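Local atomic coordinates of beta-galactosidase (Trichoderma reesei, PDB entry 3OGS), a protein that probably hydrolyses terminal non-reducing beta-D-galactose residues in beta-D-galactosides and belongs to glycosyl hydrolase family 35. Residues I376-E381 with L399-S404; V277-G282 with V306-N311; Y118-V123 with L787-T792. All blocks are in the same frame, centred on the assembly; numbering follows the deposited sequence.

Interaction 1: residues I376-E381 with L399-S404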
loop_
_atom_site.group_PDB
_atom_site.type_symbol
_atom_site.label_atom_id
_atom_site.label_comp_id
_atom_site.label_asym_id
_atom_site.label_seq_id
_atom_site.Cartn_x
_atom_site.Cartn_y
_atom_site.Cartn_z
ATOM N N ILE A 376 -2.596 20.093 19.382
ATOM C CA ILE A 376 -1.448 20.607 18.658
ATOM C C ILE A 376 -0.559 21.506 19.529
ATOM O O ILE A 376 0.711 21.484 19.437
ATOM C CB ILE A 376 -1.935 21.480 17.423
ATOM C CG1 ILE A 376 -2.737 20.579 16.449
ATOM C CG2 ILE A 376 -0.704 22.237 16.810
ATOM C CD1 ILE A 376 -3.540 21.316 15.295
ATOM N N THR A 377 -1.201 22.273 20.412
ATOM C CA THR A 377 -0.449 23.250 21.160
ATOM C C THR A 377 -0.075 22.822 22.586
ATOM O O THR A 377 0.649 23.603 23.260
ATOM C CB THR A 377 -1.148 24.607 21.149
ATOM O OG1 THR A 377 -2.467 24.487 21.736
ATOM C CG2 THR A 377 -1.249 25.212 19.664
ATOM N N ALA A 378 -0.476 21.621 23.039
ATOM C CA ALA A 378 -0.019 21.096 24.344
ATOM C C ALA A 378 1.455 20.624 24.236
ATOM O O ALA A 378 1.923 20.278 23.136
ATOM C CB ALA A 378 -0.950 19.987 24.819
ATOM N N THR A 379 2.214 20.684 25.333
ATOM C CA THR A 379 3.663 20.370 25.270
ATOM C C THR A 379 3.888 18.980 25.852
ATOM O O THR A 379 3.608 18.787 27.047
ATOM C CB THR A 379 4.510 21.368 26.134
ATOM O OG1 THR A 379 4.323 22.714 25.666
ATOM C CG2 THR A 379 6.049 21.009 26.086
ATOM N N PRO A 380 4.451 18.041 25.056
ATOM C CA PRO A 380 4.716 16.685 25.595
ATOM C C PRO A 380 5.877 16.682 26.613
ATOM O O PRO A 380 6.845 17.401 26.411
ATOM C CB PRO A 380 5.127 15.872 24.373
ATOM C CG PRO A 380 4.615 16.683 23.145
ATOM C CD PRO A 380 4.669 18.141 23.592
ATOM N N GLU A 381 5.796 15.884 27.664
ATOM C CA GLU A 381 6.859 15.797 28.691
ATOM C C GLU A 381 7.290 14.368 28.826
ATOM O O GLU A 381 6.647 13.478 28.267
ATOM C CB GLU A 381 6.345 16.280 30.060
ATOM C CG GLU A 381 5.701 17.692 30.055
ATOM C CD GLU A 381 6.681 18.873 29.855
ATOM O OE1 GLU A 381 7.933 18.681 29.838
ATOM O OE2 GLU A 381 6.170 20.030 29.697
ATOM N N LEU A 399 0.732 15.554 28.279
ATOM C CA LEU A 399 0.825 16.713 27.353
ATOM C C LEU A 399 0.074 17.856 28.021
ATOM O O LEU A 399 -1.178 17.840 28.132
ATOM C CB LEU A 399 0.256 16.461 25.935
ATOM C CG LEU A 399 0.966 15.458 25.006
ATOM C CD1 LEU A 399 0.613 14.083 25.338
ATOM C CD2 LEU A 399 0.408 15.639 23.638
ATOM N N LEU A 400 0.824 18.896 28.421
ATOM C CA LEU A 400 0.300 19.972 29.279
ATOM C C LEU A 400 0.220 21.351 28.599
ATOM O O LEU A 400 1.082 21.714 27.758
ATOM C CB LEU A 400 1.194 20.092 30.548
ATOM C CG LEU A 400 1.414 18.799 31.360
ATOM C CD1 LEU A 400 2.398 19.116 32.572
ATOM C CD2 LEU A 400 0.063 18.176 31.912
ATOM N N ALA A 401 -0.787 22.146 28.998
ATOM C CA ALA A 401 -0.975 23.526 28.550
ATOM C C ALA A 401 -1.595 24.379 29.673
ATOM O O ALA A 401 -2.321 23.837 30.519
ATOM C CB ALA A 401 -1.924 23.571 27.263
ATOM N N LYS A 402 -1.387 25.713 29.657
ATOM C CA LYS A 402 -1.942 26.486 30.753
ATOM C C LYS A 402 -3.476 26.481 30.849
ATOM O O LYS A 402 -3.985 26.260 31.966
ATOM C CB LYS A 402 -1.397 27.917 30.830
ATOM C CG LYS A 402 -1.884 28.605 32.134
ATOM C CD LYS A 402 -2.040 30.116 31.922
ATOM C CE LYS A 402 -2.051 30.909 33.246
ATOM N NZ LYS A 402 -1.975 32.369 32.906
ATOM N N GLU A 403 -4.194 26.719 29.728
ATOM C CA GLU A 403 -5.683 26.790 29.767
ATOM C C GLU A 403 -6.474 26.012 28.664
ATOM O O GLU A 403 -7.667 25.761 28.807
ATOM C CB GLU A 403 -6.160 28.250 29.783
ATOM C CG GLU A 403 -6.106 28.869 31.219
ATOM C CD GLU A 403 -6.137 30.409 31.247
ATOM O OE1 GLU A 403 -6.899 31.007 30.439
ATOM O OE2 GLU A 403 -5.400 31.018 32.081
ATOM N N SER A 404 -5.791 25.613 27.604
ATOM C CA SER A 404 -6.488 25.112 26.430
ATOM C C SER A 404 -6.787 23.614 26.468
ATOM O O SER A 404 -7.380 23.117 25.467
ATOM C CB SER A 404 -5.691 25.477 25.155
ATOM O OG SER A 404 -4.307 25.069 25.199
HETATM O O HOH W 1 -2.138 26.275 23.889
HETATM O O HOH W 2 1.793 24.098 25.976
#
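Leu400 O is held by two donors: the backbone N of Thr379, 2.9 Å away and nearly straight in line (171° at the hydrogen), and a water 3.1 Å from it. With the return bond from Leu400 N to Thr379 O (3.1 Å), the first makes Thr379 and Leu400 a hydrogen-bonded antiparallel pair, by which the short strand 379-380 pairs with strand 394-400 and forms one edge of an antiparallel sheet in the second domain. The same water also donates to Thr377 O and accepts from Thr379 OG1 at 2.9 Å. This hydroxyl lies beside its own backbone N, anti to the carbonyl carbon (chi1 -60°), which brings it round to the side where Leu400 O and the water sit. One residue on, Pro380 and Leu399 form the non-hydrogen-bonded pair and turn to the other face of the sheet. There Pro380 CB comes within 4.2 Å of Leu399 CG, and Ala378 CB lies 3.9 Å from Leu399 CB. Arg262 of helix 261-268 touches both Thr379 and Pro380, while Leu399 bonds through its backbone to Phe407 of the next strand. Farther along, the chains separate, and between Thr377 and Ser404 a second water bridges the hydroxyls: it lies 2.8 Å from Thr377 OG1 and donates to Ser404 OG, also at 2.8 Å.

Interaction 2: residues V277-G282 with V306-N311. With IPT (1-methylethyl 1-thio-beta-D-galactopyranoside), chain E.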
loop_
_atom_site.group_PDB
_atom_site.type_symbol
_atom_site.label_atom_id
_atom_site.label_comp_id
_atom_site.label_asym_id
_atom_site.label_seq_id
_atom_site.Cartn_x
_atom_site.Cartn_y
_atom_site.Cartn_z
ATOM N N VAL A 277 7.275 10.334 8.655
ATOM C CA VAL A 277 6.991 10.330 7.230
ATOM C C VAL A 277 6.657 8.941 6.773
ATOM O O VAL A 277 5.912 8.796 5.802
ATOM C CB VAL A 277 8.169 11.017 6.417
ATOM C CG1 VAL A 277 7.966 10.913 4.801
ATOM C CG2 VAL A 277 8.197 12.538 6.752
ATOM N N GLU A 278 7.128 7.912 7.491
ATOM C CA GLU A 278 6.688 6.489 7.216
ATOM C C GLU A 278 6.647 5.819 8.567
ATOM O O GLU A 278 7.707 5.682 9.240
ATOM C CB GLU A 278 7.672 5.688 6.400
ATOM C CG GLU A 278 7.797 6.052 4.941
ATOM C CD GLU A 278 8.874 5.217 4.222
ATOM O OE1 GLU A 278 9.083 4.028 4.540
ATOM O OE2 GLU A 278 9.505 5.730 3.268
ATOM N N PHE A 279 5.446 5.437 9.008
ATOM C CA PHE A 279 5.338 4.631 10.265
ATOM C C PHE A 279 4.537 3.318 9.932
ATOM O O PHE A 279 3.544 3.304 9.176
ATOM C CB PHE A 279 4.647 5.382 11.397
ATOM C CG PHE A 279 4.791 4.630 12.747
ATOM C CD1 PHE A 279 6.012 4.765 13.473
ATOM C CD2 PHE A 279 3.764 3.771 13.191
ATOM C CE1 PHE A 279 6.173 4.062 14.707
ATOM C CE2 PHE A 279 3.890 3.048 14.390
ATOM C CZ PHE A 279 5.086 3.189 15.124
ATOM N N GLN A 280 4.953 2.245 10.582
ATOM C CA GLN A 280 4.484 0.845 10.260
ATOM C C GLN A 280 2.909 0.718 10.227
ATOM O O GLN A 280 2.200 0.988 11.220
ATOM C CB GLN A 280 5.136 -0.098 11.345
ATOM C CG GLN A 280 4.831 -1.587 11.035
ATOM C CD GLN A 280 5.944 -2.537 11.552
ATOM O OE1 GLN A 280 6.628 -2.237 12.564
ATOM N NE2 GLN A 280 6.128 -3.680 10.869
ATOM N N GLY A 281 2.372 0.350 9.047
ATOM C CA GLY A 281 0.943 -0.019 8.815
ATOM C C GLY A 281 0.774 -1.483 8.359
ATOM O O GLY A 281 -0.360 -1.872 8.062
ATOM N N GLY A 282 1.881 -2.270 8.289
ATOM C CA GLY A 282 1.836 -3.712 7.980
ATOM C C GLY A 282 3.284 -4.193 7.796
ATOM O O GLY A 282 4.212 -3.645 8.435
ATOM N N VAL A 306 -1.950 0.630 20.839
ATOM C CA VAL A 306 -0.719 0.821 21.662
ATOM C C VAL A 306 0.360 1.718 21.008
ATOM O O VAL A 306 0.838 2.738 21.626
ATOM C CB VAL A 306 -0.104 -0.532 22.282
ATOM C CG1 VAL A 306 1.164 -0.156 23.176
ATOM C CG2 VAL A 306 -1.187 -1.330 23.086
ATOM N N PHE A 307 0.823 1.331 19.793
ATOM C CA PHE A 307 1.928 2.098 19.134
ATOM C C PHE A 307 1.512 3.507 18.569
ATOM O O PHE A 307 2.313 4.490 18.668
ATOM C CB PHE A 307 2.635 1.269 18.039
ATOM C CG PHE A 307 3.560 0.175 18.600
ATOM C CD1 PHE A 307 3.039 -1.084 18.938
ATOM C CD2 PHE A 307 4.960 0.396 18.652
ATOM C CE1 PHE A 307 3.898 -2.130 19.435
ATOM C CE2 PHE A 307 5.842 -0.571 19.100
ATOM C CZ PHE A 307 5.321 -1.895 19.475
ATOM N N TYR A 308 0.280 3.628 18.037
ATOM C CA TYR A 308 -0.084 4.918 17.471
ATOM C C TYR A 308 -0.382 5.943 18.546
ATOM O O TYR A 308 -0.004 7.140 18.354
ATOM C CB TYR A 308 -1.237 4.902 16.399
ATOM C CG TYR A 308 -0.984 4.006 15.160
ATOM C CD1 TYR A 308 0.245 3.315 14.931
ATOM C CD2 TYR A 308 -1.969 3.958 14.155
ATOM C CE1 TYR A 308 0.449 2.521 13.744
ATOM C CE2 TYR A 308 -1.807 3.166 12.972
ATOM C CZ TYR A 308 -0.571 2.483 12.770
ATOM O OH TYR A 308 -0.426 1.719 11.634
ATOM N N LYS A 309 -1.063 5.532 19.638
ATOM C CA LYS A 309 -1.229 6.473 20.760
ATOM C C LYS A 309 0.163 6.816 21.424
ATOM O O LYS A 309 0.297 7.925 21.939
ATOM C CB LYS A 309 -2.253 5.969 21.763
ATOM C CG LYS A 309 -3.699 5.860 21.161
ATOM C CD LYS A 309 -4.766 5.318 22.171
ATOM C CE LYS A 309 -6.123 5.156 21.448
ATOM N NZ LYS A 309 -7.247 4.511 22.294
ATOM N N ASN A 310 1.154 5.894 21.366
ATOM C CA ASN A 310 2.568 6.206 21.769
ATOM C C ASN A 310 3.257 7.308 20.951
ATOM O O ASN A 310 4.033 8.087 21.530
ATOM C CB ASN A 310 3.494 4.896 21.934
ATOM C CG ASN A 310 4.875 5.211 22.499
ATOM O OD1 ASN A 310 5.004 5.565 23.698
ATOM N ND2 ASN A 310 5.935 5.047 21.686
ATOM N N ASN A 311 2.888 7.458 19.638
ATOM C CA ASN A 311 3.359 8.575 18.824
ATOM C C ASN A 311 2.659 9.896 19.165
ATOM O O ASN A 311 3.308 10.956 19.154
ATOM C CB ASN A 311 3.218 8.234 17.301
ATOM C CG ASN A 311 4.093 7.036 16.897
ATOM O OD1 ASN A 311 5.175 6.809 17.529
ATOM N ND2 ASN A 311 3.666 6.262 15.838
HETATM C C1 IPT E . 11.539 2.088 4.076
HETATM C C2 IPT E . 11.576 2.575 2.602
HETATM O O2 IPT E . 11.622 4.033 2.594
HETATM C C3 IPT E . 10.279 2.226 1.859
HETATM O O3 IPT E . 10.381 2.578 0.464
HETATM C C4 IPT E . 9.902 0.714 1.971
HETATM O O4 IPT E . 10.989 -0.009 1.298
HETATM C C5 IPT E . 9.834 0.340 3.516
HETATM O O5 IPT E . 11.124 0.719 4.077
HETATM C C6 IPT E . 9.526 -1.160 3.779
HETATM O O6 IPT E . 8.251 -1.586 3.230
HETATM S S1 IPT E . 13.217 2.192 4.721
HETATM C "C1'" IPT E . 12.740 1.718 6.388
HETATM C "C2'" IPT E . 13.159 0.331 6.931
HETATM C "C3'" IPT E . 13.173 2.776 7.369
HETATM O O HOH W 3 -2.342 0.166 9.884
#
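Asn311 points its amide end-on at the flat side of Phe279: ND2 stands 3.3 Å above the ring plane, over its centre, with the amide turned 86° from the ring. The pair joins strand 275-280 of the TIM barrel to helix 301-313, part of the beta-alpha-beta connection that leads on to the neighbouring parallel strand 318-322. Phe279 CG is anti to its backbone N (chi1 -169°), and the ring extends from the strand toward the helix. Its rim meets Tyr308: Tyr308 CE1 lies in the plane of the Phe279 ring, 3.5 Å from Phe279 CE2, and the two rings are inclined at 77° to one another. Phe307 adds its CB at the same rim, 4.2 Å from Phe279 CE2. Phe319 of strand 318-322 and Trp261 of helix 261-268 both touch Phe279 and Asn311. Glu278, the preceding residue, reaches the opposite way, and its OE2 accepts a hydrogen bond from O2 of the bound thiogalactoside at 2.8 Å. Tyr308 runs past Phe279 to the strand backbone, where its OH donates to Gln280 O at 2.8 Å, that oxygen lying in the plane of the tyrosine ring.

Interaction 3: residues Y118-V123 with L787-T792. With IPT (1-methylethyl 1-thio-beta-D-galactopyranoside), chain E.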
loop_
_atom_site.group_PDB
_atom_site.type_symbol
_atom_site.label_atom_id
_atom_site.label_comp_id
_atom_site.label_asym_id
_atom_site.label_seq_id
_atom_site.Cartn_x
_atom_site.Cartn_y
_atom_site.Cartn_z
ATOM N N TYR A 118 15.365 7.780 -6.762
ATOM C CA TYR A 118 15.382 6.456 -6.058
ATOM C C TYR A 118 14.201 6.369 -5.027
ATOM O O TYR A 118 14.080 7.291 -4.210
ATOM C CB TYR A 118 16.729 6.292 -5.268
ATOM C CG TYR A 118 16.845 4.882 -4.699
ATOM C CD1 TYR A 118 16.963 3.784 -5.585
ATOM C CD2 TYR A 118 16.711 4.634 -3.306
ATOM C CE1 TYR A 118 17.006 2.446 -5.136
ATOM C CE2 TYR A 118 16.724 3.300 -2.834
ATOM C CZ TYR A 118 16.884 2.217 -3.746
ATOM O OH TYR A 118 16.865 0.907 -3.311
ATOM N N ILE A 119 13.374 5.307 -5.058
ATOM C CA ILE A 119 12.155 5.180 -4.149
ATOM C C ILE A 119 12.202 3.934 -3.179
ATOM O O ILE A 119 11.525 3.928 -2.153
ATOM C CB ILE A 119 10.744 5.211 -4.917
ATOM C CG1 ILE A 119 10.560 4.000 -5.920
ATOM C CG2 ILE A 119 10.543 6.624 -5.553
ATOM C CD1 ILE A 119 9.046 3.876 -6.400
ATOM N N ASN A 120 13.081 2.963 -3.461
ATOM C CA ASN A 120 13.176 1.623 -2.736
ATOM C C ASN A 120 11.781 0.895 -2.954
ATOM O O ASN A 120 11.592 0.359 -4.031
ATOM C CB ASN A 120 13.632 1.806 -1.222
ATOM C CG ASN A 120 14.309 0.566 -0.637
ATOM O OD1 ASN A 120 15.381 0.163 -1.162
ATOM N ND2 ASN A 120 13.740 -0.045 0.429
ATOM N N ALA A 121 10.824 0.939 -1.994
ATOM C CA ALA A 121 9.378 0.559 -2.222
ATOM C C ALA A 121 9.081 -0.892 -2.582
ATOM O O ALA A 121 7.910 -1.225 -2.914
ATOM C CB ALA A 121 8.731 1.515 -3.338
ATOM N N GLU A 122 10.081 -1.777 -2.382
ATOM C CA GLU A 122 9.948 -3.166 -2.846
ATOM C C GLU A 122 9.569 -3.279 -4.336
ATOM O O GLU A 122 8.898 -4.238 -4.743
ATOM C CB GLU A 122 8.948 -3.979 -1.924
ATOM C CG GLU A 122 9.550 -4.285 -0.428
ATOM C CD GLU A 122 9.553 -3.023 0.490
ATOM O OE1 GLU A 122 8.434 -2.507 0.713
ATOM O OE2 GLU A 122 10.652 -2.565 0.968
ATOM N N VAL A 123 9.997 -2.337 -5.148
ATOM C CA VAL A 123 9.749 -2.412 -6.631
ATOM C C VAL A 123 11.087 -2.766 -7.308
ATOM O O VAL A 123 12.184 -2.545 -6.704
ATOM C CB VAL A 123 9.194 -1.045 -7.248
ATOM C CG1 VAL A 123 7.821 -0.586 -6.528
ATOM C CG2 VAL A 123 10.257 0.158 -7.257
ATOM N N LEU A 787 14.945 -6.732 -10.627
ATOM C CA LEU A 787 16.330 -6.137 -10.305
ATOM C C LEU A 787 16.327 -5.774 -8.819
ATOM O O LEU A 787 15.316 -5.345 -8.258
ATOM C CB LEU A 787 16.669 -4.855 -11.103
ATOM C CG LEU A 787 16.480 -5.132 -12.621
ATOM C CD1 LEU A 787 16.788 -3.961 -13.568
ATOM C CD2 LEU A 787 17.331 -6.469 -13.109
ATOM N N ASP A 788 17.456 -5.967 -8.168
ATOM C CA ASP A 788 17.512 -5.786 -6.696
ATOM C C ASP A 788 17.461 -4.276 -6.401
ATOM O O ASP A 788 17.741 -3.431 -7.289
ATOM C CB ASP A 788 18.896 -6.296 -6.191
ATOM C CG ASP A 788 18.998 -7.866 -6.173
ATOM O OD1 ASP A 788 17.966 -8.531 -6.040
ATOM O OD2 ASP A 788 20.128 -8.418 -6.225
ATOM N N GLU A 789 17.148 -3.949 -5.152
ATOM C CA GLU A 789 17.214 -2.582 -4.633
ATOM C C GLU A 789 18.684 -2.125 -4.380
ATOM O O GLU A 789 19.657 -2.908 -4.566
ATOM C CB GLU A 789 16.402 -2.505 -3.274
ATOM C CG GLU A 789 14.836 -2.643 -3.455
ATOM C CD GLU A 789 14.118 -2.740 -2.137
ATOM O OE1 GLU A 789 14.630 -3.385 -1.141
ATOM O OE2 GLU A 789 13.008 -2.170 -2.036
ATOM N N ASN A 790 18.849 -0.859 -3.947
ATOM C CA ASN A 790 20.198 -0.254 -3.775
ATOM C C ASN A 790 20.109 0.610 -2.511
ATOM O O ASN A 790 20.375 1.836 -2.554
ATOM C CB ASN A 790 20.549 0.650 -5.027
ATOM C CG ASN A 790 22.090 0.830 -5.221
ATOM O OD1 ASN A 790 22.675 0.095 -6.028
ATOM N ND2 ASN A 790 22.729 1.794 -4.530
ATOM N N TRP A 791 19.701 -0.018 -1.385
ATOM C CA TRP A 791 19.471 0.792 -0.178
ATOM C C TRP A 791 20.701 1.227 0.637
ATOM O O TRP A 791 20.525 2.022 1.565
ATOM C CB TRP A 791 18.370 0.274 0.762
ATOM C CG TRP A 791 18.328 -1.181 1.015
ATOM C CD1 TRP A 791 17.526 -2.092 0.367
ATOM C CD2 TRP A 791 19.069 -1.934 2.005
ATOM N NE1 TRP A 791 17.742 -3.361 0.865
ATOM C CE2 TRP A 791 18.666 -3.289 1.885
ATOM C CE3 TRP A 791 20.015 -1.596 2.981
ATOM C CZ2 TRP A 791 19.209 -4.313 2.687
ATOM C CZ3 TRP A 791 20.552 -2.622 3.789
ATOM C CH2 TRP A 791 20.152 -3.956 3.622
ATOM N N THR A 792 21.910 0.743 0.335
ATOM C CA THR A 792 23.124 1.298 0.997
ATOM C C THR A 792 23.972 2.024 -0.060
ATOM O O THR A 792 24.532 1.376 -0.977
ATOM C CB THR A 792 23.998 0.197 1.658
ATOM O OG1 THR A 792 23.230 -0.507 2.625
ATOM C CG2 THR A 792 25.284 0.773 2.366
HETATM C C1 IPT E . 11.539 2.088 4.076
HETATM C C2 IPT E . 11.576 2.575 2.602
HETATM O O2 IPT E . 11.622 4.033 2.594
HETATM C C3 IPT E . 10.279 2.226 1.859
HETATM O O3 IPT E . 10.381 2.578 0.464
HETATM C C4 IPT E . 9.902 0.714 1.971
HETATM O O4 IPT E . 10.989 -0.009 1.298
HETATM C C5 IPT E . 9.834 0.340 3.516
HETATM O O5 IPT E . 11.124 0.719 4.077
HETATM C C6 IPT E . 9.526 -1.160 3.779
HETATM O O6 IPT E . 8.251 -1.586 3.230
HETATM S S1 IPT E . 13.217 2.192 4.721
HETATM C "C1'" IPT E . 12.740 1.718 6.388
HETATM C "C2'" IPT E . 13.159 0.331 6.931
HETATM C "C3'" IPT E . 13.173 2.776 7.369
HETATM O O HOH W 4 13.057 -3.676 0.915
#
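Tyr118 OH is the hub of a short polar relay: it accepts from Asn790 N at 2.7 Å, almost straight (168°), and donates to Asn120 OD1, also at 2.7 Å, on a lone pair in the carbonyl plane. This fixes the rotation of the Asn120 amide and presents ND2 to the sugar, whose O4 it meets at 2.9 Å. Beside it, Glu789 OE2 takes the backbone N of Glu122 at 3.0 Å in a bent bond. A water donates to both Glu122 OE2 and Glu789 OE1, at 2.6 Å each, bridging the two acids. Glu122 itself accepts from O4 and O6 of the thiogalactoside, and its OE1 has a further partner in Tyr342. Segment 118-123 is the loop that follows TIM-barrel strand 110-116 and lines the galactose pocket; segment 787-792 is a loop following strand 775-782 of a later all-beta domain, so parts of the chain far apart in sequence meet beside the sugar. With CG anti to the backbone N (chi1 -173°), the Tyr118 side chain extends toward that second loop. A phenylalanine here would probably leave Asn790 N without its acceptor and Asn120 OD1 without its donor, letting the sugar-binding amide turn. The Asn120 amide stacks on the Glu789 carboxylate, planes 23° apart, with Asn120 OD1 3.3 Å from Glu789 CD. Trp791 brings the edge of its indole alongside, CD1 lying 3.5 Å from Asn120 OD1.

Overall arrangement
Interactions 2 and 3 meet at the bound thiogalactoside, which they hold through different hydroxyls: O2 goes to the barrel strand that carries Glu278, while O3, O4 and O6 go to the loop 118-123. Their centres are 23 Å apart and their nearest atoms about 6 Å, so the ligand, rather than direct contact, connects them. Tyr76 and Asn179 bind it too. Interaction 2 ties a barrel strand to its outer helix, whereas interaction 3 joins two loops more than 660 residues apart in the chain. Interaction 1 stands apart from the pocket, in the next domain along the chain; its centre is 21 Å from that of interaction 2 and 40 Å from that of interaction 3.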